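Local coordinates for secreted protein (Streptomyces lividans TK24, PDB 5LXZ) that probably acts as a secreted copper radical oxidase of family AA5, related to galactose oxidase, with a copper site of the metalloradical type, at residues G82-A87 against D551-S556; N88-I93 against F229-E234; N353-P358 against A410-D415; L540-A545 against L578-W583; R555-D560 against T571-K576. The protein carries 1 engineered substitution. One frame throughout, in Å; residues are numbered along the deposited sequence.

Contact 1: residues G82-A87 against D551-S556; sequences GHTQLA and DVDQRS. With EDO (1,2-ethanediol), chain P.
T84 and Q85 are held by one carboxylate, that of D553. The contact joins a strand of a beta-propeller blade to a loop of the C-terminal galactose oxidase-like domain. That loop follows strand 545-547 and the copper ligand H548. The side chains of T84 and D553 meet at a slant. T84 turns its hydroxyl anti to the backbone N (chi1 -158°), which aims it at the loop. OG1 donates to D553 OD1 at 2.6 Å and comes from above the carboxylate plane. The second oxygen takes a backbone proton: Q85 N reaches D553 OD2 at 3.0 Å, on the syn lone pair, with a nearly straight bond of 169°. Two donors from neighbouring residues therefore fix the rotation of the carboxylate. The extended side chain of Q85 leads on to W583, whose backbone N is hydrogen-bonded to Q85 OE1. The loop has its own brace, since D551 OD1 accepts from Q554 N at 3.0 Å in an Asx motif. H83 takes no direct bond from the loop. Its NE2 is hydrogen-bonded to H30 ND1, and an ethanediol, probably from the crystallisation liquor, puts O1 over one face of the ring, toward the rim. A water lies 2.7 Å from D553 OD2 and 3.0 Å from Q85 NE2.

Contact 2: residues N88-I93 against F229-E234; sequences NGNLLI and FDPVAE
L91 and F229 form an antiparallel hydrogen-bonded pair. L91 N donates to F229 O at 3.0 Å, and F229 N donates to L91 O at 2.7 Å. Both side chains start on the same face of the sheet, where L91 CB and F229 CB are 4.1 Å apart. The F229 ring then leads away from L91 (chi1 -175°) and meets Y236 edge-to-face. N90 carries the next part of the contact. Its CG stands anti to its own carbonyl carbon (chi1 -71°), which brings the amide to D230 and P231, where the strand runs into its turn. OD1 lies 3.3 Å from P231 CD, and the two side chains cross at about a right angle. The other end of the amide faces polar partners: ND2 binds E228 OE1 and also a water that donates to D230 OD2. Further out, P231 CG packs on the carbonyl O of G89 at 3.6 Å. Each segment also has an Asx turn. N88 OD1 accepts from N90 N at 2.9 Å, from above its carbonyl plane. D230 OD1 accepts from V232 N nearly along the C-O bond, and from A233 N well above the carboxylate plane, the latter making an Asx motif. The arrangement, where strand 91-102 begins and strand 226-230 ends, is consistent with a four-stranded antiparallel propeller blade.

Contact 3: residues N353-P358 against A410-D415; sequences NTVLLP and ASILPD
V355, A410, I412 and P358 make the apolar part of this contact. V355 splits its two methyls between two partners. CG2 rests on A410 CB at 3.7 Å, while CG1 lies against I412 CG1 at 3.6 Å. V355 and I412 run past each other in opposite directions, as do P358 and I412. I412 holds CG2 anti to its backbone N, and this branch meets P358 CG at 3.9 Å. Its other branch ends at CD1, which lies only 3.3 Å from the carbonyl O of L356. Strands 353-356 and 409-412 are the first strands of two separate four-stranded sheets, neighbouring blades of the kelch-type beta-propeller. The axes of 353-356 and 410-412 approach to 7.7 Å and run nearly parallel, at 10°, so the blades meet through side chains. Polar contacts gather at the N353 end. N353 OD1 accepts from T354 N at 2.8 Å, in the carbonyl plane and on a lone pair, while ND2 binds P408 O. A water lies 2.8 Å from both N353 OD1 and A410 O. From the C-terminal domain, the side-chain amide of Q554 pairs with the backbone of A410 and I412: its NE2 donates to A410 O and its OE1 accepts from I412 N.

Contact 4: residues L540-A545 against L578-W583; sequences LIRPSA and LVQSGW
R542 grips the backbone of S581 end-on, with NH1 and NH2 both on the one carbonyl oxygen. The contact lies in the beta-sandwich, early-set domain at the C-terminus. R542 follows strand 535-541 and reaches across to the loop that leads into strand 582-590. Its CG is anti to the backbone N (chi1 -164°), and the chain stays extended to NE, which carries the guanidinium to the 580-582 backbone. NH2 lies 3.1 Å and NH1 3.2 Å from S581 O, which is near the guanidinium plane. Both nitrogens come from the same face of the S581 carbonyl plane. NH2 has a weak further bond to Q85 O. This is the tight part. Q580 CB lies over one face of the guanidinium, offset toward the rim, and the Q580 side chain crosses that of R542 at about a right angle. The Q580 amide plane is turned 59° from the guanidinium, with OE1 3.8 Å from R542 CD. The loose part is the L540 end. There L540 CD2 and V579 CG1 only reach 4.4 Å, and L540 also touches Y584, M586 and V601. Both parts are buried, so the contrast is one of packing and not of solvent. At the W583 end the fit is close again: P543 CD sits 3.1 Å from W583 O.

Contact 5: residues R555-D560 against T571-K576; sequences RSIALD and TVPSGK. With EDO (1,2-ethanediol), chain K.
P573 wedges its ring against I557 and L559, and this makes the apolar part of the contact. I557 turns CG2 anti to its backbone N and sets it 3.7 Å from P573 CG, with the two side chains crossing at a slant. L559 meets the ring at about a right angle. Its CD2 is 3.4 Å from P573 CD, tighter than usual for two carbons. The ring also reaches the backbone, with P573 CG 3.4 Å from A558 O. The polar part lies at the other end. T571 N donates to D560 O at 2.9 Å, with an angle of 155°. Beside it, a water accepts from D560 N at 2.9 Å and donates to T571 O at 2.7 Å, linking the two backbones. An ethanediol, probably from the crystallisation liquor, donates through O2 to L559 O. T571 OG1 is hydrogen-bonded to S524 OG. This is the open end of the beta-hairpin of strands 556-564 and 567-571 in the early-set domain.

Contacts 1 and 4 lie closest, with centres 7 Å apart. They are tied by D551 OD2 to S544 OG at 2.6 Å. Contact 2 continues the blade of contact 1, since T84 O and L92 N lie 2.9 Å apart. Q554 links contact 1 to contact 3. Contacts 4 and 5 share the C-terminal sheet, where L540 O meets I557 N at 2.8 Å. The five contacts together run from the propeller into the C-terminal domain. The H83 side chain of contact 1 is about 11 Å from a bound copper, and that of N353 in contact 3 about 14 Å.

Contact 1: residues G82-A87 against D551-S556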
# COMPACT_ATOMS: atom_id res chain seq x y z
N GLY A 82 -6.74 3.29 3.80
CA GLY A 82 -6.78 2.50 2.60
C GLY A 82 -7.70 3.19 1.62
O GLY A 82 -8.51 4.03 2.01
N HIS A 83 -7.62 2.84 0.34
CA HIS A 83 -8.33 3.62 -0.66
C HIS A 83 -8.37 2.91 -1.99
O HIS A 83 -7.38 2.27 -2.38
CB HIS A 83 -7.78 5.01 -0.84
CG HIS A 83 -6.30 5.06 -0.80
ND1 HIS A 83 -5.50 4.29 -1.61
CD2 HIS A 83 -5.48 5.77 -0.01
CE1 HIS A 83 -4.23 4.57 -1.35
NE2 HIS A 83 -4.19 5.44 -0.37
N THR A 84 -9.50 3.02 -2.68
CA THR A 84 -9.61 2.50 -4.02
C THR A 84 -10.69 3.30 -4.77
O THR A 84 -11.58 3.92 -4.16
CB THR A 84 -9.83 0.99 -4.02
OG1 THR A 84 -9.44 0.43 -5.29
CG2 THR A 84 -11.25 0.65 -3.67
N GLN A 85 -10.60 3.32 -6.09
CA GLN A 85 -11.59 3.97 -6.93
C GLN A 85 -12.88 3.20 -6.98
O GLN A 85 -12.90 2.01 -7.23
CB GLN A 85 -11.04 4.10 -8.35
CG GLN A 85 -11.94 5.01 -9.21
CD GLN A 85 -11.81 4.88 -10.72
OE1 GLN A 85 -12.75 5.29 -11.45
NE2 GLN A 85 -10.69 4.42 -11.21
N LEU A 86 -13.98 3.90 -6.77
CA LEU A 86 -15.32 3.37 -6.95
C LEU A 86 -15.74 3.48 -8.41
O LEU A 86 -15.12 4.14 -9.22
CB LEU A 86 -16.28 4.16 -6.08
CG LEU A 86 -16.01 4.08 -4.59
CD1 LEU A 86 -17.03 4.92 -3.89
CD2 LEU A 86 -15.98 2.67 -4.05
N ALA A 87 -16.81 2.78 -8.74
CA ALA A 87 -17.32 2.80 -10.13
C ALA A 87 -17.65 4.18 -10.66
O ALA A 87 -17.51 4.46 -11.87
CB ALA A 87 -18.53 1.89 -10.27
N ASP A 551 -0.54 -0.84 -4.31
CA ASP A 551 -1.44 -0.24 -5.28
C ASP A 551 -2.28 -1.33 -5.88
O ASP A 551 -1.85 -2.04 -6.77
CB ASP A 551 -0.60 0.48 -6.32
CG ASP A 551 -1.39 1.19 -7.38
OD1 ASP A 551 -2.63 1.07 -7.46
OD2 ASP A 551 -0.67 1.90 -8.15
N VAL A 552 -3.48 -1.50 -5.37
CA VAL A 552 -4.34 -2.55 -5.88
C VAL A 552 -5.19 -2.06 -7.01
O VAL A 552 -5.97 -2.83 -7.56
CB VAL A 552 -5.18 -3.21 -4.76
CG1 VAL A 552 -4.24 -3.80 -3.70
CG2 VAL A 552 -6.20 -2.27 -4.18
N ASP A 553 -5.08 -0.78 -7.33
CA ASP A 553 -5.90 -0.17 -8.39
C ASP A 553 -5.27 -0.37 -9.75
O ASP A 553 -5.97 -0.71 -10.71
CB ASP A 553 -6.08 1.33 -8.15
CG ASP A 553 -7.15 1.62 -7.10
OD1 ASP A 553 -7.02 1.17 -5.94
OD2 ASP A 553 -8.12 2.34 -7.44
N GLN A 554 -3.97 -0.14 -9.91
CA GLN A 554 -3.44 -0.11 -11.26
C GLN A 554 -3.52 -1.51 -11.91
O GLN A 554 -3.27 -2.51 -11.29
CB GLN A 554 -2.03 0.51 -11.39
CG GLN A 554 -0.99 -0.39 -10.80
CD GLN A 554 0.44 0.10 -10.97
OE1 GLN A 554 0.81 0.74 -11.93
NE2 GLN A 554 1.26 -0.27 -10.03
N ARG A 555 -3.88 -1.49 -13.19
CA ARG A 555 -3.90 -2.68 -14.04
C ARG A 555 -4.03 -2.15 -15.44
O ARG A 555 -4.64 -1.07 -15.63
CB ARG A 555 -5.07 -3.64 -13.70
CG ARG A 555 -6.44 -2.98 -13.59
CD ARG A 555 -7.56 -3.98 -13.37
NE ARG A 555 -7.33 -4.77 -12.13
CZ ARG A 555 -7.83 -5.97 -11.90
NH1 ARG A 555 -8.59 -6.56 -12.80
NH2 ARG A 555 -7.56 -6.61 -10.76
N SER A 556 -3.47 -2.86 -16.39
CA SER A 556 -3.53 -2.44 -17.78
C SER A 556 -4.15 -3.54 -18.60
O SER A 556 -3.65 -4.65 -18.63
CB SER A 556 -2.13 -2.18 -18.26
OG SER A 556 -2.17 -1.86 -19.65
C1 EDO P . -4.17 0.45 0.31
O1 EDO P . -4.60 1.80 0.07
C2 EDO P . -4.98 -0.47 -0.52
O2 EDO P . -6.32 0.01 -0.36
O HOH W 1 -8.17 3.77 -9.70

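Contact 2: residues N88-I93 against F229-E234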
# COMPACT_ATOMS: atom_id res chain seq x y z
N ASN A 88 -18.06 5.10 -9.78
CA ASN A 88 -18.29 6.46 -10.24
C ASN A 88 -17.09 7.39 -10.29
O ASN A 88 -17.23 8.58 -10.57
CB ASN A 88 -19.40 7.08 -9.43
CG ASN A 88 -19.00 7.38 -8.01
OD1 ASN A 88 -17.88 7.09 -7.55
ND2 ASN A 88 -19.95 7.94 -7.27
N GLY A 89 -15.88 6.88 -10.07
CA GLY A 89 -14.68 7.70 -10.11
C GLY A 89 -14.33 8.34 -8.80
O GLY A 89 -13.25 8.89 -8.65
N ASN A 90 -15.21 8.27 -7.80
CA ASN A 90 -14.84 8.77 -6.48
C ASN A 90 -13.83 7.82 -5.86
O ASN A 90 -13.77 6.65 -6.19
CB ASN A 90 -16.03 8.87 -5.55
CG ASN A 90 -17.00 9.98 -5.92
OD1 ASN A 90 -16.80 10.75 -6.84
ND2 ASN A 90 -18.06 10.06 -5.14
N LEU A 91 -12.98 8.34 -4.99
CA LEU A 91 -12.01 7.53 -4.29
C LEU A 91 -12.58 7.24 -2.91
O LEU A 91 -12.80 8.17 -2.14
CB LEU A 91 -10.67 8.26 -4.15
CG LEU A 91 -9.52 7.42 -3.62
CD1 LEU A 91 -8.98 6.44 -4.67
CD2 LEU A 91 -8.37 8.31 -3.15
N LEU A 92 -12.85 5.97 -2.61
CA LEU A 92 -13.25 5.60 -1.27
C LEU A 92 -11.97 5.62 -0.44
O LEU A 92 -11.00 5.00 -0.84
CB LEU A 92 -13.88 4.23 -1.17
CG LEU A 92 -14.30 3.77 0.21
CD1 LEU A 92 -15.43 4.62 0.80
CD2 LEU A 92 -14.77 2.32 0.12
N ILE A 93 -11.98 6.31 0.69
CA ILE A 93 -10.79 6.39 1.54
C ILE A 93 -11.26 6.11 2.99
O ILE A 93 -12.23 6.72 3.43
CB ILE A 93 -10.02 7.70 1.27
CG1 ILE A 93 -8.73 7.75 2.10
CG2 ILE A 93 -10.88 8.90 1.53
CD1 ILE A 93 -7.75 8.80 1.57
N PHE A 229 -13.85 10.67 -1.83
CA PHE A 229 -13.32 11.91 -2.38
C PHE A 229 -13.94 12.07 -3.75
O PHE A 229 -13.78 11.20 -4.62
CB PHE A 229 -11.80 11.90 -2.51
CG PHE A 229 -11.27 13.22 -2.96
CD1 PHE A 229 -11.14 14.26 -2.02
CD2 PHE A 229 -11.03 13.50 -4.32
CE1 PHE A 229 -10.70 15.51 -2.41
CE2 PHE A 229 -10.61 14.79 -4.68
CZ PHE A 229 -10.43 15.77 -3.73
N ASP A 230 -14.64 13.18 -3.96
CA ASP A 230 -15.30 13.48 -5.22
C ASP A 230 -14.35 14.35 -6.05
O ASP A 230 -14.06 15.49 -5.67
CB ASP A 230 -16.62 14.19 -4.89
CG ASP A 230 -17.39 14.62 -6.12
OD1 ASP A 230 -16.81 14.84 -7.18
OD2 ASP A 230 -18.63 14.76 -5.97
N PRO A 231 -13.82 13.82 -7.16
CA PRO A 231 -12.85 14.56 -7.94
C PRO A 231 -13.41 15.77 -8.69
O PRO A 231 -12.65 16.67 -8.99
CB PRO A 231 -12.30 13.54 -8.90
CG PRO A 231 -13.29 12.47 -8.97
CD PRO A 231 -14.14 12.50 -7.74
N VAL A 232 -14.71 15.82 -8.90
CA VAL A 232 -15.30 17.00 -9.58
C VAL A 232 -15.48 18.13 -8.58
O VAL A 232 -15.00 19.25 -8.79
CB VAL A 232 -16.59 16.63 -10.32
CG1 VAL A 232 -17.26 17.87 -10.93
CG2 VAL A 232 -16.28 15.62 -11.43
N ALA A 233 -16.08 17.82 -7.44
CA ALA A 233 -16.21 18.77 -6.36
C ALA A 233 -14.89 19.10 -5.66
O ALA A 233 -14.77 20.14 -5.01
CB ALA A 233 -17.21 18.27 -5.37
N GLU A 234 -13.91 18.20 -5.78
CA GLU A 234 -12.65 18.29 -5.09
C GLU A 234 -12.82 18.39 -3.59
O GLU A 234 -12.21 19.22 -2.93
CB GLU A 234 -11.79 19.38 -5.71
CG GLU A 234 -11.47 19.05 -7.16
CD GLU A 234 -10.56 20.04 -7.86
OE1 GLU A 234 -10.39 21.17 -7.35
OE2 GLU A 234 -10.02 19.66 -8.92
O HOH W 2 -20.03 12.32 -5.48

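Contact 3: residues N353-P358 against A410-D415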
# COMPACT_ATOMS: atom_id res chain seq x y z
N ASN A 353 6.72 -4.59 -3.30
CA ASN A 353 5.68 -4.12 -4.17
C ASN A 353 5.08 -5.30 -4.90
O ASN A 353 5.71 -6.37 -5.03
CB ASN A 353 6.20 -3.00 -5.09
CG ASN A 353 5.14 -1.98 -5.42
OD1 ASN A 353 3.99 -2.37 -5.69
ND2 ASN A 353 5.45 -0.72 -5.36
N THR A 354 3.87 -5.11 -5.42
CA THR A 354 3.16 -6.12 -6.18
C THR A 354 2.52 -5.43 -7.37
O THR A 354 1.89 -4.38 -7.19
CB THR A 354 2.01 -6.74 -5.38
OG1 THR A 354 2.49 -7.19 -4.11
CG2 THR A 354 1.41 -7.90 -6.14
N VAL A 355 2.64 -6.05 -8.53
CA VAL A 355 2.02 -5.55 -9.77
C VAL A 355 1.34 -6.67 -10.48
O VAL A 355 1.93 -7.76 -10.64
CB VAL A 355 3.09 -4.92 -10.70
CG1 VAL A 355 2.50 -4.44 -11.99
CG2 VAL A 355 3.75 -3.73 -10.03
N LEU A 356 0.12 -6.40 -10.96
CA LEU A 356 -0.55 -7.25 -11.94
C LEU A 356 0.05 -6.85 -13.29
O LEU A 356 -0.17 -5.72 -13.74
CB LEU A 356 -2.05 -7.07 -11.88
CG LEU A 356 -2.88 -7.75 -12.96
CD1 LEU A 356 -2.53 -9.21 -13.14
CD2 LEU A 356 -4.33 -7.59 -12.59
N LEU A 357 0.91 -7.69 -13.84
CA LEU A 357 1.64 -7.32 -15.04
C LEU A 357 0.74 -7.07 -16.21
O LEU A 357 -0.33 -7.66 -16.32
CB LEU A 357 2.65 -8.39 -15.42
CG LEU A 357 3.74 -8.65 -14.39
CD1 LEU A 357 4.53 -9.89 -14.81
CD2 LEU A 357 4.67 -7.46 -14.26
N PRO A 358 1.18 -6.17 -17.11
CA PRO A 358 0.42 -5.91 -18.32
C PRO A 358 0.64 -7.02 -19.34
O PRO A 358 1.78 -7.50 -19.45
CB PRO A 358 1.00 -4.57 -18.79
CG PRO A 358 2.35 -4.50 -18.27
CD PRO A 358 2.38 -5.32 -17.00
N ALA A 410 6.72 0.86 -8.22
CA ALA A 410 6.44 0.06 -9.38
C ALA A 410 5.19 0.50 -10.06
O ALA A 410 4.11 0.45 -9.45
CB ALA A 410 6.43 -1.42 -9.06
N SER A 411 5.31 1.00 -11.28
CA SER A 411 4.19 1.56 -12.02
C SER A 411 4.13 0.95 -13.41
O SER A 411 5.15 0.91 -14.11
CB SER A 411 4.34 3.08 -12.15
OG SER A 411 3.86 3.77 -10.98
N ILE A 412 2.97 0.48 -13.82
CA ILE A 412 2.74 -0.02 -15.17
C ILE A 412 2.74 1.15 -16.15
O ILE A 412 2.16 2.20 -15.89
CB ILE A 412 1.38 -0.72 -15.26
CG1 ILE A 412 1.34 -1.93 -14.31
CG2 ILE A 412 1.08 -1.13 -16.68
CD1 ILE A 412 -0.08 -2.46 -14.16
N LEU A 413 3.45 1.00 -17.28
CA LEU A 413 3.45 1.99 -18.35
C LEU A 413 2.63 1.51 -19.54
O LEU A 413 2.41 0.31 -19.70
CB LEU A 413 4.90 2.23 -18.83
CG LEU A 413 5.70 3.28 -18.03
CD1 LEU A 413 5.65 3.17 -16.55
CD2 LEU A 413 7.15 3.32 -18.54
N PRO A 414 2.22 2.45 -20.40
CA PRO A 414 1.33 2.10 -21.52
C PRO A 414 1.90 1.26 -22.65
O PRO A 414 1.12 0.78 -23.49
CB PRO A 414 0.82 3.44 -22.01
CG PRO A 414 1.81 4.40 -21.57
CD PRO A 414 2.37 3.90 -20.27
N ASP A 415 3.21 1.05 -22.66
CA ASP A 415 3.84 0.16 -23.62
C ASP A 415 4.02 -1.27 -23.10
O ASP A 415 4.70 -2.07 -23.73
CB ASP A 415 5.17 0.74 -24.09
CG ASP A 415 6.19 0.83 -22.99
OD1 ASP A 415 5.85 0.64 -21.80
OD2 ASP A 415 7.37 1.09 -23.29
O HOH W 3 2.72 -0.33 -7.10

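Contact 4: residues L540-A545 against L578-W583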
# COMPACT_ATOMS: atom_id res chain seq x y z
N LEU A 540 -6.18 -0.00 -21.71
CA LEU A 540 -7.02 0.67 -20.76
C LEU A 540 -6.37 0.50 -19.39
O LEU A 540 -6.22 -0.62 -18.93
CB LEU A 540 -8.36 0.01 -20.80
CG LEU A 540 -9.58 0.76 -20.57
CD1 LEU A 540 -9.73 2.02 -21.43
CD2 LEU A 540 -10.81 -0.16 -20.69
N ILE A 541 -5.88 1.60 -18.82
CA ILE A 541 -5.08 1.53 -17.59
C ILE A 541 -5.82 2.20 -16.47
O ILE A 541 -6.17 3.39 -16.56
CB ILE A 541 -3.70 2.15 -17.79
CG1 ILE A 541 -3.05 1.55 -19.03
CG2 ILE A 541 -2.88 1.95 -16.52
CD1 ILE A 541 -1.61 1.89 -19.23
N ARG A 542 -6.06 1.45 -15.41
CA ARG A 542 -6.77 1.99 -14.28
C ARG A 542 -5.80 2.91 -13.52
O ARG A 542 -4.68 2.55 -13.30
CB ARG A 542 -7.28 0.87 -13.40
CG ARG A 542 -8.35 1.32 -12.41
CD ARG A 542 -9.01 0.13 -11.71
NE ARG A 542 -10.09 0.53 -10.80
CZ ARG A 542 -11.38 0.74 -11.14
NH1 ARG A 542 -11.84 0.59 -12.39
NH2 ARG A 542 -12.23 1.02 -10.20
N PRO A 543 -6.23 4.12 -13.12
CA PRO A 543 -5.36 5.04 -12.41
C PRO A 543 -4.90 4.46 -11.10
O PRO A 543 -5.65 3.73 -10.45
CB PRO A 543 -6.22 6.27 -12.17
CG PRO A 543 -7.54 5.92 -12.58
CD PRO A 543 -7.52 4.73 -13.45
N SER A 544 -3.69 4.80 -10.70
CA SER A 544 -3.12 4.30 -9.47
C SER A 544 -3.72 5.02 -8.28
O SER A 544 -4.01 6.22 -8.33
CB SER A 544 -1.62 4.54 -9.45
OG SER A 544 -0.96 3.53 -10.16
N ALA A 545 -3.75 4.30 -7.17
CA ALA A 545 -3.87 4.86 -5.84
C ALA A 545 -2.78 4.16 -5.04
O ALA A 545 -2.87 2.96 -4.78
CB ALA A 545 -5.26 4.60 -5.25
N LEU A 578 -12.27 -8.53 -14.60
CA LEU A 578 -11.13 -8.05 -15.31
C LEU A 578 -11.20 -6.53 -15.46
O LEU A 578 -10.28 -5.80 -15.08
CB LEU A 578 -11.08 -8.72 -16.71
CG LEU A 578 -10.00 -8.21 -17.67
CD1 LEU A 578 -8.59 -8.42 -17.10
CD2 LEU A 578 -10.20 -8.81 -19.05
N VAL A 579 -12.26 -6.06 -16.12
CA VAL A 579 -12.48 -4.65 -16.37
C VAL A 579 -13.43 -4.17 -15.29
O VAL A 579 -14.63 -4.14 -15.47
CB VAL A 579 -13.05 -4.38 -17.76
CG1 VAL A 579 -13.01 -2.90 -18.02
CG2 VAL A 579 -12.26 -5.13 -18.83
N GLN A 580 -12.89 -3.86 -14.12
CA GLN A 580 -13.70 -3.33 -13.00
C GLN A 580 -14.39 -2.04 -13.50
O GLN A 580 -13.78 -1.26 -14.23
CB GLN A 580 -12.78 -3.07 -11.79
CG GLN A 580 -12.14 -4.36 -11.28
CD GLN A 580 -10.94 -4.13 -10.35
OE1 GLN A 580 -10.07 -3.30 -10.61
NE2 GLN A 580 -10.92 -4.85 -9.23
N SER A 581 -15.62 -1.81 -13.05
CA SER A 581 -16.27 -0.57 -13.40
C SER A 581 -15.52 0.62 -12.80
O SER A 581 -14.93 0.55 -11.71
CB SER A 581 -17.66 -0.59 -12.85
OG SER A 581 -18.38 -1.65 -13.42
N GLY A 582 -15.51 1.71 -13.53
CA GLY A 582 -14.76 2.88 -13.16
C GLY A 582 -14.11 3.53 -14.34
O GLY A 582 -14.40 3.20 -15.49
N TRP A 583 -13.26 4.48 -14.04
CA TRP A 583 -12.61 5.29 -15.05
C TRP A 583 -11.21 4.77 -15.31
O TRP A 583 -10.50 4.37 -14.39
CB TRP A 583 -12.54 6.72 -14.59
CG TRP A 583 -13.82 7.45 -14.64
CD1 TRP A 583 -14.84 7.40 -13.71
CD2 TRP A 583 -14.27 8.31 -15.68
NE1 TRP A 583 -15.85 8.24 -14.08
CE2 TRP A 583 -15.53 8.80 -15.29
CE3 TRP A 583 -13.70 8.74 -16.86
CZ2 TRP A 583 -16.24 9.71 -16.06
CZ3 TRP A 583 -14.41 9.62 -17.64
CH2 TRP A 583 -15.66 10.10 -17.23

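Contact 5: residues R555-D560 against T571-K576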
# COMPACT_ATOMS: atom_id res chain seq x y z
N ARG A 555 -3.88 -1.49 -13.19
CA ARG A 555 -3.90 -2.68 -14.04
C ARG A 555 -4.03 -2.15 -15.44
O ARG A 555 -4.64 -1.07 -15.63
CB ARG A 555 -5.07 -3.64 -13.70
CG ARG A 555 -6.44 -2.98 -13.59
CD ARG A 555 -7.56 -3.98 -13.37
NE ARG A 555 -7.33 -4.77 -12.13
CZ ARG A 555 -7.83 -5.97 -11.90
NH1 ARG A 555 -8.59 -6.56 -12.80
NH2 ARG A 555 -7.56 -6.61 -10.76
N SER A 556 -3.47 -2.86 -16.39
CA SER A 556 -3.53 -2.44 -17.78
C SER A 556 -4.15 -3.54 -18.60
O SER A 556 -3.65 -4.65 -18.63
CB SER A 556 -2.13 -2.18 -18.26
OG SER A 556 -2.17 -1.86 -19.65
N ILE A 557 -5.25 -3.24 -19.26
CA ILE A 557 -6.08 -4.21 -19.95
C ILE A 557 -5.91 -4.01 -21.45
O ILE A 557 -6.05 -2.90 -21.95
CB ILE A 557 -7.54 -4.01 -19.55
CG1 ILE A 557 -7.67 -4.24 -18.03
CG2 ILE A 557 -8.46 -4.93 -20.35
CD1 ILE A 557 -8.80 -3.47 -17.43
N ALA A 558 -5.57 -5.08 -22.16
CA ALA A 558 -5.49 -4.94 -23.64
C ALA A 558 -6.84 -4.82 -24.29
O ALA A 558 -7.74 -5.57 -23.94
CB ALA A 558 -4.79 -6.16 -24.20
N LEU A 559 -6.97 -3.93 -25.27
CA LEU A 559 -8.21 -3.80 -26.05
C LEU A 559 -7.97 -4.20 -27.49
O LEU A 559 -6.99 -3.81 -28.09
CB LEU A 559 -8.73 -2.38 -26.07
CG LEU A 559 -8.93 -1.60 -24.79
CD1 LEU A 559 -9.85 -0.40 -24.96
CD2 LEU A 559 -9.40 -2.45 -23.66
N ASP A 560 -8.91 -4.96 -28.03
CA ASP A 560 -8.93 -5.21 -29.46
C ASP A 560 -9.29 -3.89 -30.15
O ASP A 560 -9.99 -3.05 -29.61
CB ASP A 560 -9.96 -6.29 -29.81
CG ASP A 560 -9.53 -7.67 -29.39
OD1 ASP A 560 -8.34 -7.91 -29.16
OD2 ASP A 560 -10.41 -8.55 -29.34
N THR A 571 -12.58 -2.08 -28.59
CA THR A 571 -13.62 -2.89 -27.94
C THR A 571 -13.10 -3.27 -26.55
O THR A 571 -12.02 -3.78 -26.41
CB THR A 571 -13.96 -4.14 -28.77
OG1 THR A 571 -14.39 -3.71 -30.09
CG2 THR A 571 -15.08 -4.95 -28.16
N VAL A 572 -13.92 -3.00 -25.55
CA VAL A 572 -13.57 -3.30 -24.18
C VAL A 572 -13.84 -4.78 -23.94
O VAL A 572 -14.92 -5.28 -24.25
CB VAL A 572 -14.40 -2.42 -23.22
CG1 VAL A 572 -14.09 -2.76 -21.76
CG2 VAL A 572 -14.09 -0.95 -23.44
N PRO A 573 -12.91 -5.48 -23.29
CA PRO A 573 -13.14 -6.88 -22.99
C PRO A 573 -14.33 -7.11 -22.07
O PRO A 573 -14.73 -6.23 -21.32
CB PRO A 573 -11.88 -7.29 -22.22
CG PRO A 573 -10.85 -6.40 -22.70
CD PRO A 573 -11.51 -5.10 -23.06
N SER A 574 -14.88 -8.31 -22.14
CA SER A 574 -15.88 -8.77 -21.22
C SER A 574 -15.27 -9.13 -19.86
O SER A 574 -14.15 -9.58 -19.78
CB SER A 574 -16.57 -10.02 -21.74
OG SER A 574 -17.30 -9.70 -22.93
N GLY A 575 -16.10 -9.01 -18.83
CA GLY A 575 -15.82 -9.57 -17.52
C GLY A 575 -15.54 -8.47 -16.50
O GLY A 575 -14.51 -7.81 -16.58
N LYS A 576 -16.46 -8.24 -15.57
CA LYS A 576 -16.31 -7.27 -14.50
C LYS A 576 -15.18 -7.60 -13.52
O LYS A 576 -14.72 -6.73 -12.82
CB LYS A 576 -17.66 -7.18 -13.77
CG LYS A 576 -17.82 -6.08 -12.75
CD LYS A 576 -19.29 -6.01 -12.25
CE LYS A 576 -19.43 -5.16 -11.01
NZ LYS A 576 -19.23 -3.74 -11.30
C1 EDO K . -3.60 -6.32 -28.00
O1 EDO K . -2.29 -6.11 -27.48
C2 EDO K . -4.12 -5.14 -28.84
O2 EDO K . -4.27 -3.90 -28.09
O HOH W 4 -11.03 -6.26 -26.46